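Local coordinates for putative aspartate aminotransferase (Thermus thermophilus, PDB 1IUG), which probably catalyses pyridoxal 5'-phosphate-dependent transfer of amino groups, as an aminotransferase of class V with aspartate as a likely substrate, at residues Ser199-Ala202 / Leu203-Lys207; Arg217-Lys220 / Ala221-Gly225. One frame throughout, in Å; residues are numbered along the deposited sequence.

Interaction 1. Residues Ser199-Ala202 / Leu203-Lys207; sequences SPRA and LERLK
Ser199 to Leu203 is the opening turn of the short helix 200-204, a local contact that starts where strand 193-198 of the seven-stranded sheet ends and is capped at its N terminus. Leu203 N donates to Ser199 O over 3.0 Å, the first backbone bond of the helix. Ser199 is the N-cap residue: its OG accepts from Ala202 N at 3.3 Å in a nearly straight bond (164°), and the same hydroxyl also bonds Asp177 O. After Leu203 the backbone bonds weaken: Glu204 N is shared between Pro200 O and Arg201 O, each weak at 3.4 Å, and Arg205 N reaches Ala202 O in another weak bond. Arg201 and Arg205, one turn apart, run alongside each other toward Asp177 and the carbonyls of Glu153 and Gly154. With chi1 at -59°, Arg205 CG sits beside its own backbone N and 3.2 Å from Arg201 O. Two further bends in the chain carry Arg205 NH1 over one face of the Arg201 guanidinium, toward its rim and 3.9 Å from Arg201 NE. The two planes stand 83° apart, edge against face. Arg201 NH1 forms a salt bridge with Asp177 and a hydrogen bond with Gly154 O, while Arg205 NH2 bonds Glu153 O. The Asp177 carboxylate probably offsets part of the like charge, and the two carbonyls take up N-H groups; together these bonds join the turn to the Glu153-Gly154 and Asp177 segments.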
ATOM      1  N   SER A 199     -14.593  16.558  -1.901  1.00 27.30           N
ATOM      2  CA  SER A 199     -15.445  17.522  -2.592  1.00 28.60           C
ATOM      3  C   SER A 199     -14.781  18.902  -2.500  1.00 29.24           C
ATOM      4  O   SER A 199     -13.844  19.097  -1.711  1.00 26.96           O
ATOM      5  CB  SER A 199     -16.826  17.575  -1.926  1.00 28.99           C
ATOM      6  OG  SER A 199     -16.741  18.142  -0.628  1.00 28.16           O
ATOM      7  N   PRO A 200     -15.242  19.871  -3.316  1.00 30.17           N
ATOM      8  CA  PRO A 200     -14.662  21.222  -3.281  1.00 32.12           C
ATOM      9  C   PRO A 200     -14.732  21.801  -1.868  1.00 32.28           C
ATOM     10  O   PRO A 200     -13.790  22.429  -1.390  1.00 33.42           O
ATOM     11  CB  PRO A 200     -15.557  21.993  -4.254  1.00 32.20           C
ATOM     12  CG  PRO A 200     -15.909  20.941  -5.271  1.00 29.98           C
ATOM     13  CD  PRO A 200     -16.239  19.755  -4.397  1.00 28.86           C
ATOM     14  N   ARG A 201     -15.843  21.516  -1.197  1.00 34.01           N
ATOM     15  CA  ARG A 201     -16.115  21.947   0.171  1.00 34.41           C
ATOM     16  C   ARG A 201     -14.986  21.440   1.084  1.00 34.56           C
ATOM     17  O   ARG A 201     -14.364  22.214   1.816  1.00 31.73           O
ATOM     18  CB  ARG A 201     -17.462  21.336   0.587  1.00 37.98           C
ATOM     19  CG  ARG A 201     -18.398  22.154   1.480  1.00 40.74           C
ATOM     20  CD  ARG A 201     -17.815  22.507   2.825  1.00 44.76           C
ATOM     21  NE  ARG A 201     -18.867  22.861   3.783  1.00 46.46           N
ATOM     22  CZ  ARG A 201     -19.497  21.992   4.571  1.00 46.02           C
ATOM     23  NH1 ARG A 201     -19.198  20.702   4.527  1.00 46.56           N
ATOM     24  NH2 ARG A 201     -20.403  22.417   5.437  1.00 46.31           N
ATOM     25  N   ALA A 202     -14.697  20.143   0.991  1.00 34.64           N
ATOM     26  CA  ALA A 202     -13.662  19.503   1.801  1.00 34.44           C
ATOM     27  C   ALA A 202     -12.244  19.991   1.494  1.00 34.49           C
ATOM     28  O   ALA A 202     -11.404  20.070   2.390  1.00 33.05           O
ATOM     29  CB  ALA A 202     -13.742  17.986   1.650  1.00 33.98           C
ATOM     30  N   LEU A 203     -11.989  20.324   0.231  1.00 35.34           N
ATOM     31  CA  LEU A 203     -10.675  20.801  -0.192  1.00 36.32           C
ATOM     32  C   LEU A 203     -10.257  22.092   0.510  1.00 38.65           C
ATOM     33  O   LEU A 203      -9.081  22.276   0.829  1.00 39.41           O
ATOM     34  CB  LEU A 203     -10.634  20.979  -1.715  1.00 34.60           C
ATOM     35  CG  LEU A 203     -10.679  19.702  -2.563  1.00 35.32           C
ATOM     36  CD1 LEU A 203     -10.881  20.044  -4.033  1.00 33.96           C
ATOM     37  CD2 LEU A 203      -9.400  18.898  -2.373  1.00 34.74           C
ATOM     38  N   GLU A 204     -11.223  22.969   0.771  1.00 40.70           N
ATOM     39  CA  GLU A 204     -10.957  24.244   1.442  1.00 42.51           C
ATOM     40  C   GLU A 204     -10.819  24.070   2.952  1.00 41.94           C
ATOM     41  O   GLU A 204     -10.254  24.921   3.632  1.00 42.05           O
ATOM     42  CB  GLU A 204     -12.092  25.231   1.162  1.00 46.12           C
ATOM     43  CG  GLU A 204     -12.338  25.505  -0.310  1.00 51.26           C
ATOM     44  CD  GLU A 204     -13.560  26.376  -0.545  1.00 54.68           C
ATOM     45  OE1 GLU A 204     -13.392  27.522  -1.019  1.00 57.25           O
ATOM     46  OE2 GLU A 204     -14.688  25.914  -0.260  1.00 55.16           O
ATOM     47  N   ARG A 205     -11.341  22.957   3.458  1.00 42.66           N
ATOM     48  CA  ARG A 205     -11.329  22.632   4.885  1.00 43.49           C
ATOM     49  C   ARG A 205     -10.156  21.725   5.282  1.00 41.78           C
ATOM     50  O   ARG A 205     -10.057  21.306   6.433  1.00 40.07           O
ATOM     51  CB  ARG A 205     -12.639  21.915   5.234  1.00 47.55           C
ATOM     52  CG  ARG A 205     -13.914  22.701   4.943  1.00 51.74           C
ATOM     53  CD  ARG A 205     -13.978  23.992   5.735  1.00 57.49           C
ATOM     54  NE  ARG A 205     -14.220  23.705   7.149  1.00 61.84           N
ATOM     55  CZ  ARG A 205     -15.404  23.369   7.657  1.00 62.58           C
ATOM     56  NH1 ARG A 205     -16.473  23.285   6.876  1.00 63.14           N
ATOM     57  NH2 ARG A 205     -15.508  23.063   8.943  1.00 63.52           N
ATOM     58  N   LEU A 206      -9.263  21.445   4.337  1.00 40.49           N
ATOM     59  CA  LEU A 206      -8.129  20.554   4.581  1.00 40.31           C
ATOM     60  C   LEU A 206      -7.219  20.887   5.774  1.00 39.84           C
ATOM     61  O   LEU A 206      -6.668  21.984   5.866  1.00 39.51           O
ATOM     62  CB  LEU A 206      -7.296  20.412   3.306  1.00 39.07           C
ATOM     63  CG  LEU A 206      -6.536  19.094   3.157  1.00 40.48           C
ATOM     64  CD1 LEU A 206      -7.524  17.936   3.103  1.00 40.02           C
ATOM     65  CD2 LEU A 206      -5.683  19.123   1.899  1.00 39.84           C
ATOM     66  N   LYS A 207      -7.083  19.919   6.681  1.00 39.54           N
ATOM     67  CA  LYS A 207      -6.242  20.035   7.877  1.00 40.44           C
ATOM     68  C   LYS A 207      -5.094  19.025   7.722  1.00 39.91           C
ATOM     69  O   LYS A 207      -5.079  17.993   8.395  1.00 36.92           O
ATOM     70  CB  LYS A 207      -7.033  19.653   9.138  1.00 44.03           C
ATOM     71  CG  LYS A 207      -8.224  20.523   9.539  1.00 46.88           C
ATOM     72  CD  LYS A 207      -7.832  21.961   9.820  1.00 50.76           C
ATOM     73  CE  LYS A 207      -9.035  22.809  10.243  1.00 53.54           C
ATOM     74  NZ  LYS A 207     -10.330  22.062  10.304  1.00 53.64           N
TER

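Interaction 2. Residues Arg217-Lys220 / Ala221-Gly225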
ATOM      1  N   ARG A 217       0.484  17.169   0.535  1.00 31.28           N
ATOM      2  CA  ARG A 217       1.468  16.983  -0.519  1.00 33.79           C
ATOM      3  C   ARG A 217       1.188  15.912  -1.561  1.00 31.53           C
ATOM      4  O   ARG A 217       1.796  15.907  -2.625  1.00 32.92           O
ATOM      5  CB  ARG A 217       2.946  17.198  -0.117  1.00 38.77           C
ATOM      6  CG  ARG A 217       3.996  16.072  -0.217  1.00 38.93           C
ATOM      7  CD  ARG A 217       3.807  14.871   0.656  1.00 39.75           C
ATOM      8  NE  ARG A 217       4.934  14.888   1.597  1.00 37.80           N
ATOM      9  CZ  ARG A 217       4.850  14.662   2.906  1.00 37.95           C
ATOM     10  NH1 ARG A 217       3.691  14.366   3.471  1.00 39.75           N
ATOM     11  NH2 ARG A 217       5.910  14.850   3.675  1.00 39.52           N
ATOM     12  N   GLU A 218       0.183  15.082  -1.298  1.00 30.41           N
ATOM     13  CA  GLU A 218      -0.240  14.088  -2.278  1.00 30.63           C
ATOM     14  C   GLU A 218      -1.047  14.887  -3.306  1.00 29.20           C
ATOM     15  O   GLU A 218      -0.859  14.726  -4.506  1.00 29.27           O
ATOM     16  CB  GLU A 218      -1.129  13.003  -1.655  1.00 28.14           C
ATOM     17  CG  GLU A 218      -0.381  11.864  -0.979  1.00 27.64           C
ATOM     18  CD  GLU A 218       0.346  10.929  -1.948  1.00 28.43           C
ATOM     19  OE1 GLU A 218       0.434  11.220  -3.164  1.00 26.12           O
ATOM     20  OE2 GLU A 218       0.844   9.884  -1.477  1.00 31.10           O
ATOM     21  N   LEU A 219      -1.906  15.788  -2.817  1.00 29.97           N
ATOM     22  CA  LEU A 219      -2.740  16.638  -3.681  1.00 31.25           C
ATOM     23  C   LEU A 219      -1.840  17.467  -4.587  1.00 30.73           C
ATOM     24  O   LEU A 219      -2.032  17.508  -5.799  1.00 30.73           O
ATOM     25  CB  LEU A 219      -3.622  17.560  -2.830  1.00 31.14           C
ATOM     26  CG  LEU A 219      -4.813  18.311  -3.447  1.00 33.33           C
ATOM     27  CD1 LEU A 219      -4.356  19.491  -4.278  1.00 35.88           C
ATOM     28  CD2 LEU A 219      -5.677  17.366  -4.264  1.00 30.72           C
ATOM     29  N   LYS A 220      -0.843  18.096  -3.977  1.00 30.60           N
ATOM     30  CA  LYS A 220       0.143  18.924  -4.667  1.00 33.02           C
ATOM     31  C   LYS A 220       0.763  18.119  -5.819  1.00 32.13           C
ATOM     32  O   LYS A 220       0.820  18.592  -6.957  1.00 31.64           O
ATOM     33  CB  LYS A 220       1.210  19.342  -3.638  1.00 37.30           C
ATOM     34  CG  LYS A 220       2.250  20.410  -4.012  1.00 41.55           C
ATOM     35  CD  LYS A 220       3.137  20.043  -5.196  1.00 47.38           C
ATOM     36  CE  LYS A 220       4.174  21.132  -5.503  1.00 51.00           C
ATOM     37  NZ  LYS A 220       4.111  22.309  -4.581  1.00 52.99           N
ATOM     38  N   ALA A 221       1.183  16.891  -5.521  1.00 29.93           N
ATOM     39  CA  ALA A 221       1.802  16.013  -6.511  1.00 27.91           C
ATOM     40  C   ALA A 221       0.837  15.359  -7.505  1.00 27.36           C
ATOM     41  O   ALA A 221       1.117  15.314  -8.705  1.00 24.70           O
ATOM     42  CB  ALA A 221       2.623  14.936  -5.809  1.00 27.75           C
ATOM     43  N   GLN A 222      -0.286  14.845  -7.009  1.00 25.90           N
ATOM     44  CA  GLN A 222      -1.255  14.167  -7.871  1.00 28.48           C
ATOM     45  C   GLN A 222      -1.959  15.073  -8.868  1.00 29.02           C
ATOM     46  O   GLN A 222      -2.438  14.612  -9.902  1.00 27.00           O
ATOM     47  CB  GLN A 222      -2.236  13.337  -7.041  1.00 27.01           C
ATOM     48  CG  GLN A 222      -1.514  12.233  -6.275  1.00 26.50           C
ATOM     49  CD  GLN A 222      -2.432  11.167  -5.711  1.00 25.41           C
ATOM     50  OE1 GLN A 222      -3.536  10.944  -6.210  1.00 20.95           O
ATOM     51  NE2 GLN A 222      -1.959  10.477  -4.679  1.00 22.19           N
ATOM     52  N   LYS A 223      -1.962  16.369  -8.576  1.00 32.15           N
ATOM     53  CA  LYS A 223      -2.543  17.375  -9.459  1.00 34.79           C
ATOM     54  C   LYS A 223      -1.793  17.319 -10.796  1.00 35.64           C
ATOM     55  O   LYS A 223      -2.383  17.487 -11.864  1.00 35.76           O
ATOM     56  CB  LYS A 223      -2.334  18.769  -8.857  1.00 38.82           C
ATOM     57  CG  LYS A 223      -3.524  19.395  -8.154  1.00 43.39           C
ATOM     58  CD  LYS A 223      -4.702  19.566  -9.098  1.00 50.03           C
ATOM     59  CE  LYS A 223      -5.896  20.220  -8.409  1.00 52.64           C
ATOM     60  NZ  LYS A 223      -5.640  20.554  -6.975  1.00 55.32           N
ATOM     61  N   GLU A 224      -0.487  17.064 -10.717  1.00 36.78           N
ATOM     62  CA  GLU A 224       0.370  17.002 -11.896  1.00 39.05           C
ATOM     63  C   GLU A 224       0.611  15.586 -12.429  1.00 36.68           C
ATOM     64  O   GLU A 224       1.449  15.384 -13.304  1.00 37.39           O
ATOM     65  CB  GLU A 224       1.712  17.682 -11.594  1.00 44.80           C
ATOM     66  CG  GLU A 224       2.428  18.226 -12.833  1.00 53.97           C
ATOM     67  CD  GLU A 224       3.821  18.767 -12.533  1.00 57.36           C
ATOM     68  OE1 GLU A 224       3.941  19.696 -11.701  1.00 59.00           O
ATOM     69  OE2 GLU A 224       4.794  18.262 -13.139  1.00 58.83           O
ATOM     70  N   GLY A 225      -0.118  14.605 -11.906  1.00 34.67           N
ATOM     71  CA  GLY A 225       0.052  13.240 -12.374  1.00 32.76           C
ATOM     72  C   GLY A 225       1.160  12.480 -11.673  1.00 33.27           C
ATOM     73  O   GLY A 225       1.598  11.432 -12.149  1.00 31.23           O
TER
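The Gln222 amide meets the Glu218 carboxylate from above its plane, 66° out of it, although its own donor geometry is regular: Glu218 OE1 lies only 9° out of the Gln222 amide plane, and Gln222 NE2 is 2.9 Å from Glu218 OE1. This i to i+4 pair sits on the last turn of helix 215-222, which ends in a Schellman motif with Gly225, at positive phi, as the C-prime residue. There Gly225 N bonds Gln222 O and Glu226 N bonds Ala221 O. Glu218 curls back toward the later turn through its bend at chi2 (-71°), while Gln222 extends beyond CG and reaches across it, the carboxylate and amide planes nearly perpendicular. Both polar ends have further partners, since Gln222 NE2 also donates to Ile55 O on strand 52-57 and Glu218 OE1 accepts from Ala228 N. With an alanine here instead of Gln222, Glu218 OE1 would keep Ala228 N but is likely to lose its side-chain donor, and Ile55 O would probably be left without its bond from the helix. Along the backbone the helical pattern continues, with Ala221 N bonded to Arg217 O, Gln222 N to Glu218 O in a short bond of 2.6 Å, and Lys223 N to Leu219 O. Leu219 packs on Glu52 and Leu54 of the same strand. Alongside it runs the aliphatic part of Lys223, whose amine position is doubtful; Lys223 CG lies 4.0 Å from Leu219 CD1.

Interactions 1 and 2 lie in series on two successive short helices, 200-204 and 215-222, at the periphery of the large domain. Their centres are 15 Å apart and their nearest atoms about 4 Å, without touching. Both attach to the seven-stranded sheet at its 52-57 end: helix 200-204 directly follows strand 193-198, the neighbour of strand 52-57, while helix 215-222 packs on strand 52-57 itself. Their centres lie out to one flank of the chain, about 21 and 24 Å from its centre, and neither contributes to the cofactor site at Lys185, which carries pyridoxal 5'-phosphate as a Schiff base, or to Arg322, predicted to bind substrate.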